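Long-range contact in phosphoinositol-specific phospholipase C (Pseudomonas sp., PDB 5FYP), which probably cleaves the headgroup from phosphoinositide lipids at a calcium-dependent active site, as other phosphoinositide-specific phospholipases C do: residues T46-F51 and I117-Q122. Numbering follows the deposited sequence.
With CA (calcium ion), chain I.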
ATOM      1  N   THR A  46      -3.828  -0.971  -7.742  1.00  8.10           N
ATOM      2  CA  THR A  46      -3.671  -0.778  -6.284  1.00  7.90           C
ATOM      3  C   THR A  46      -4.788  -1.509  -5.598  1.00  7.73           C
ATOM      4  O   THR A  46      -5.975  -1.205  -5.820  1.00  8.50           O
ATOM      5  CB  THR A  46      -3.609   0.712  -5.937  1.00  8.46           C
ATOM      6  OG1 THR A  46      -2.458   1.294  -6.568  1.00  9.58           O
ATOM      7  CG2 THR A  46      -3.453   0.913  -4.429  1.00  8.53           C
ATOM      8  N   LEU A  47      -4.404  -2.461  -4.743  1.00  7.95           N
ATOM      9  CA  LEU A  47      -5.317  -3.418  -4.076  1.00  8.89           C
ATOM     10  C   LEU A  47      -5.154  -3.329  -2.584  1.00  8.78           C
ATOM     11  O   LEU A  47      -4.345  -2.548  -2.083  1.00 11.04           O
ATOM     12  CB  LEU A  47      -5.013  -4.872  -4.545  1.00 11.01           C
ATOM     13  CG  LEU A  47      -5.464  -5.264  -5.972  1.00 15.45           C
ATOM     14  CD1 LEU A  47      -5.003  -4.474  -7.152  1.00 19.86           C
ATOM     15  CD2 LEU A  47      -5.182  -6.731  -6.152  1.00 13.83           C
ATOM     16  N   GLU A  48      -5.965  -4.078  -1.836  1.00  7.67           N
ATOM     17  CA  GLU A  48      -5.977  -3.985  -0.368  1.00  7.69           C
ATOM     18  C   GLU A  48      -6.314  -5.343   0.225  1.00  7.67           C
ATOM     19  O   GLU A  48      -7.203  -6.031  -0.262  1.00  9.10           O
ATOM     20  CB  GLU A  48      -6.982  -2.943   0.123  1.00  7.98           C
ATOM     21  CG  GLU A  48      -7.016  -2.764   1.633  1.00  7.84           C
ATOM     22  CD  GLU A  48      -7.814  -1.566   2.097  1.00  8.10           C
ATOM     23  OE1 GLU A  48      -8.595  -1.020   1.296  1.00  9.15           O
ATOM     24  OE2 GLU A  48      -7.659  -1.187   3.294  1.00 10.30           O
ATOM     25  N   LEU A  49      -5.625  -5.667   1.316  1.00  7.47           N
ATOM     26  CA  LEU A  49      -5.855  -6.851   2.121  1.00  7.81           C
ATOM     27  C   LEU A  49      -5.923  -6.451   3.578  1.00  7.73           C
ATOM     28  O   LEU A  49      -4.987  -5.834   4.079  1.00  9.58           O
ATOM     29  CB  LEU A  49      -4.727  -7.885   1.923  1.00  8.78           C
ATOM     30  CG  LEU A  49      -4.678  -8.515   0.549  1.00  9.30           C
ATOM     31  CD1 LEU A  49      -3.332  -9.113   0.233  1.00 10.77           C
ATOM     32  CD2 LEU A  49      -5.793  -9.550   0.396  1.00 10.09           C
ATOM     33  N   ASP A  50      -6.986  -6.870   4.288  1.00  7.96           N
ATOM     34  CA  ASP A  50      -7.054  -6.723   5.742  1.00  7.94           C
ATOM     35  C   ASP A  50      -6.579  -8.026   6.364  1.00  7.98           C
ATOM     36  O   ASP A  50      -7.116  -9.101   6.026  1.00 10.26           O
ATOM     37  CB  ASP A  50      -8.491  -6.463   6.210  1.00  8.88           C
ATOM     38  CG  ASP A  50      -9.033  -5.095   5.821  1.00  9.29           C
ATOM     39  OD1 ASP A  50      -8.280  -4.250   5.340  1.00 12.08           O
ATOM     40  OD2 ASP A  50     -10.259  -4.891   6.010  1.00 10.83           O
ATOM     41  N   PHE A  51      -5.599  -7.950   7.279  1.00  7.80           N
ATOM     42  CA  PHE A  51      -5.012  -9.195   7.771  1.00  7.95           C
ATOM     43  C   PHE A  51      -4.953  -9.252   9.281  1.00  7.92           C
ATOM     44  O   PHE A  51      -4.644  -8.277   9.975  1.00  8.35           O
ATOM     45  CB  PHE A  51      -3.663  -9.485   7.092  1.00  8.49           C
ATOM     46  CG  PHE A  51      -2.513  -8.602   7.513  1.00  8.44           C
ATOM     47  CD1 PHE A  51      -2.302  -7.328   6.982  1.00  8.09           C
ATOM     48  CD2 PHE A  51      -1.561  -9.085   8.405  1.00  8.50           C
ATOM     49  CE1 PHE A  51      -1.206  -6.567   7.345  1.00  7.83           C
ATOM     50  CE2 PHE A  51      -0.454  -8.339   8.748  1.00  9.63           C
ATOM     51  CZ  PHE A  51      -0.277  -7.082   8.232  1.00  9.16           C
ATOM     52  N   ILE A 117      -1.977  -2.497  -0.386  1.00  6.73           N
ATOM     53  CA  ILE A 117      -2.206  -1.927   0.939  1.00  7.07           C
ATOM     54  C   ILE A 117      -2.526  -3.081   1.880  1.00  7.25           C
ATOM     55  O   ILE A 117      -3.498  -3.796   1.714  1.00  9.90           O
ATOM     56  CB  ILE A 117      -3.401  -0.936   0.901  1.00  8.84           C
ATOM     57  CG1 ILE A 117      -3.216   0.138  -0.221  1.00  9.54           C
ATOM     58  CG2 ILE A 117      -3.683  -0.331   2.274  1.00 10.84           C
ATOM     59  CD1 ILE A 117      -1.971   0.982  -0.139  1.00 10.08           C
ATOM     60  N   LEU A 118      -1.646  -3.280   2.860  1.00  7.12           N
ATOM     61  CA  LEU A 118      -1.746  -4.343   3.848  1.00  7.00           C
ATOM     62  C   LEU A 118      -2.219  -3.698   5.142  1.00  6.69           C
ATOM     63  O   LEU A 118      -1.429  -3.077   5.860  1.00  7.40           O
ATOM     64  CB  LEU A 118      -0.417  -5.069   3.974  1.00  8.10           C
ATOM     65  CG  LEU A 118       0.143  -5.606   2.647  1.00  8.97           C
ATOM     66  CD1 LEU A 118       1.511  -6.216   2.875  1.00 10.29           C
ATOM     67  CD2 LEU A 118      -0.785  -6.584   1.982  1.00 11.04           C
ATOM     68  N   ASP A 119      -3.519  -3.822   5.398  1.00  6.89           N
ATOM     69  CA  ASP A 119      -4.185  -3.148   6.499  1.00  6.99           C
ATOM     70  C   ASP A 119      -4.236  -4.124   7.685  1.00  7.23           C
ATOM     71  O   ASP A 119      -5.017  -5.066   7.729  1.00  8.16           O
ATOM     72  CB  ASP A 119      -5.570  -2.702   6.066  1.00  8.25           C
ATOM     73  CG  ASP A 119      -6.269  -1.780   7.033  1.00 10.50           C
ATOM     74  OD1 ASP A 119      -5.614  -1.343   8.008  1.00 12.73           O
ATOM     75  OD2 ASP A 119      -7.487  -1.485   6.783  1.00 11.97           O
ATOM     76  N   LYS A 120      -3.279  -3.931   8.602  1.00  7.37           N
ATOM     77  CA  LYS A 120      -3.070  -4.821   9.714  1.00  7.75           C
ATOM     78  C   LYS A 120      -4.122  -4.558  10.794  1.00  7.67           C
ATOM     79  O   LYS A 120      -4.319  -3.427  11.180  1.00  8.48           O
ATOM     80  CB  LYS A 120      -1.674  -4.609  10.296  1.00  8.02           C
ATOM     81  CG  LYS A 120      -1.296  -5.676  11.309  1.00  8.52           C
ATOM     82  CD  LYS A 120       0.124  -5.539  11.833  1.00  9.58           C
ATOM     83  CE  LYS A 120       0.729  -6.791  12.377  1.00 13.14           C
ATOM     84  NZ  LYS A 120      -0.164  -7.678  13.146  1.00  9.85           N
ATOM     85  N   LYS A 121      -4.745  -5.627  11.299  1.00  8.14           N
ATOM     86  CA  LYS A 121      -5.897  -5.489  12.206  1.00  8.40           C
ATOM     87  C   LYS A 121      -5.629  -5.818  13.665  1.00  8.92           C
ATOM     88  O   LYS A 121      -6.440  -5.459  14.514  1.00 10.68           O
ATOM     89  CB  LYS A 121      -7.073  -6.300  11.669  1.00  9.23           C
ATOM     90  CG  LYS A 121      -7.574  -5.782  10.322  1.00  9.74           C
ATOM     91  CD  LYS A 121      -8.170  -4.391  10.387  1.00 11.87           C
ATOM     92  CE  LYS A 121      -8.572  -3.865   9.031  1.00 14.58           C
ATOM     93  NZ  LYS A 121      -9.114  -2.484   9.110  1.00 15.87           N
ATOM     94  N   GLN A 122      -4.503  -6.462  13.975  1.00  9.11           N
ATOM     95  CA  GLN A 122      -4.108  -6.793  15.353  1.00  9.34           C
ATOM     96  C   GLN A 122      -2.660  -6.335  15.545  1.00  9.85           C
ATOM     97  O   GLN A 122      -2.023  -5.810  14.640  1.00 11.93           O
ATOM     98  CB  GLN A 122      -4.308  -8.281  15.626  1.00 10.02           C
ATOM     99  CG  GLN A 122      -5.781  -8.648  15.584  1.00 11.43           C
ATOM    100  CD  GLN A 122      -6.070 -10.100  15.774  1.00 14.47           C
ATOM    101  OE1 GLN A 122      -5.598 -10.942  15.024  1.00 11.84           O
ATOM    102  NE2 GLN A 122      -6.939 -10.391  16.729  1.00 60.51           N
TER
HETATM  103 CA    CA I1303      -9.047  -2.087   5.021  0.80 12.02          CA
HETATM  104  O   HOH W   1     -10.804  -2.313   6.669  1.00 14.45           O
HETATM  105  O   HOH W   2      -2.849  -8.463  12.257  1.00  9.68           O
HETATM  106  O   HOH W   3     -10.118   0.057   5.191  1.00 23.49           O
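Glu48 reaches the calcium ion on an extended chain, its CG anti to the backbone N (chi1 -178°), and Asp119, on the neighbouring parallel strand, places its carboxylate alongside those of Glu48 and Asp50. Each gives one oxygen to the metal: Glu48 OE2 at 2.4 Å, Asp50 OD1 at 2.3 Å and Asp119 OD2 at 2.4 Å. Carboxylates suit this face because calcium, a hard cation, prefers anionic oxygen ligands. The Asp50 and Asp119 carboxylates are turned 80° apart. Asn27 and two waters complete the site, while Arg260 pairs with the second oxygen of Glu48. Lys121 NZ meets Asp119 OD2 from above the carboxylate plane in a 3.0 Å salt bridge; it also donates to a calcium-bound water that in turn donates to Asp50 OD2, which is hydrogen-bonded to the Tyr29 hydroxyl as well.

Alternation along the strands puts Leu49, Leu118, Phe51 and Lys120 on the other face. Leu49 CD1 rests against Leu118 CD2, and helix 94-107 packs on Leu49, a buried place that suits branched apolar chains. Phe51 CG sits between its backbone N and carbonyl carbon (chi1 72°), which brings the ring over to Lys120, whose CA lies over one face, 3.9 Å from the ring centroid, in a CH-pi contact. Lysine suits this place because its CB and CG lie against CZ and the chain runs on past CE2, while NZ goes on to Asp53 and Gly123. With an alanine in place of Phe51, Lys120 CB and CG would probably lose the ring they lie against, leaving a gap beside Leu118 CB.

Five backbone hydrogen bonds, from Ile117 N to Leu47 O through to Lys121 N to Phe51 O, fix the register. The pairing thus joins adjacent strands of a TIM-barrel-like fold, with calcium ligands beside Ile117 on one face, and Leu49, Leu118 and Phe51 with the lysine chain on the other; the calcium and Lys121 probably offset the clustered negative charge.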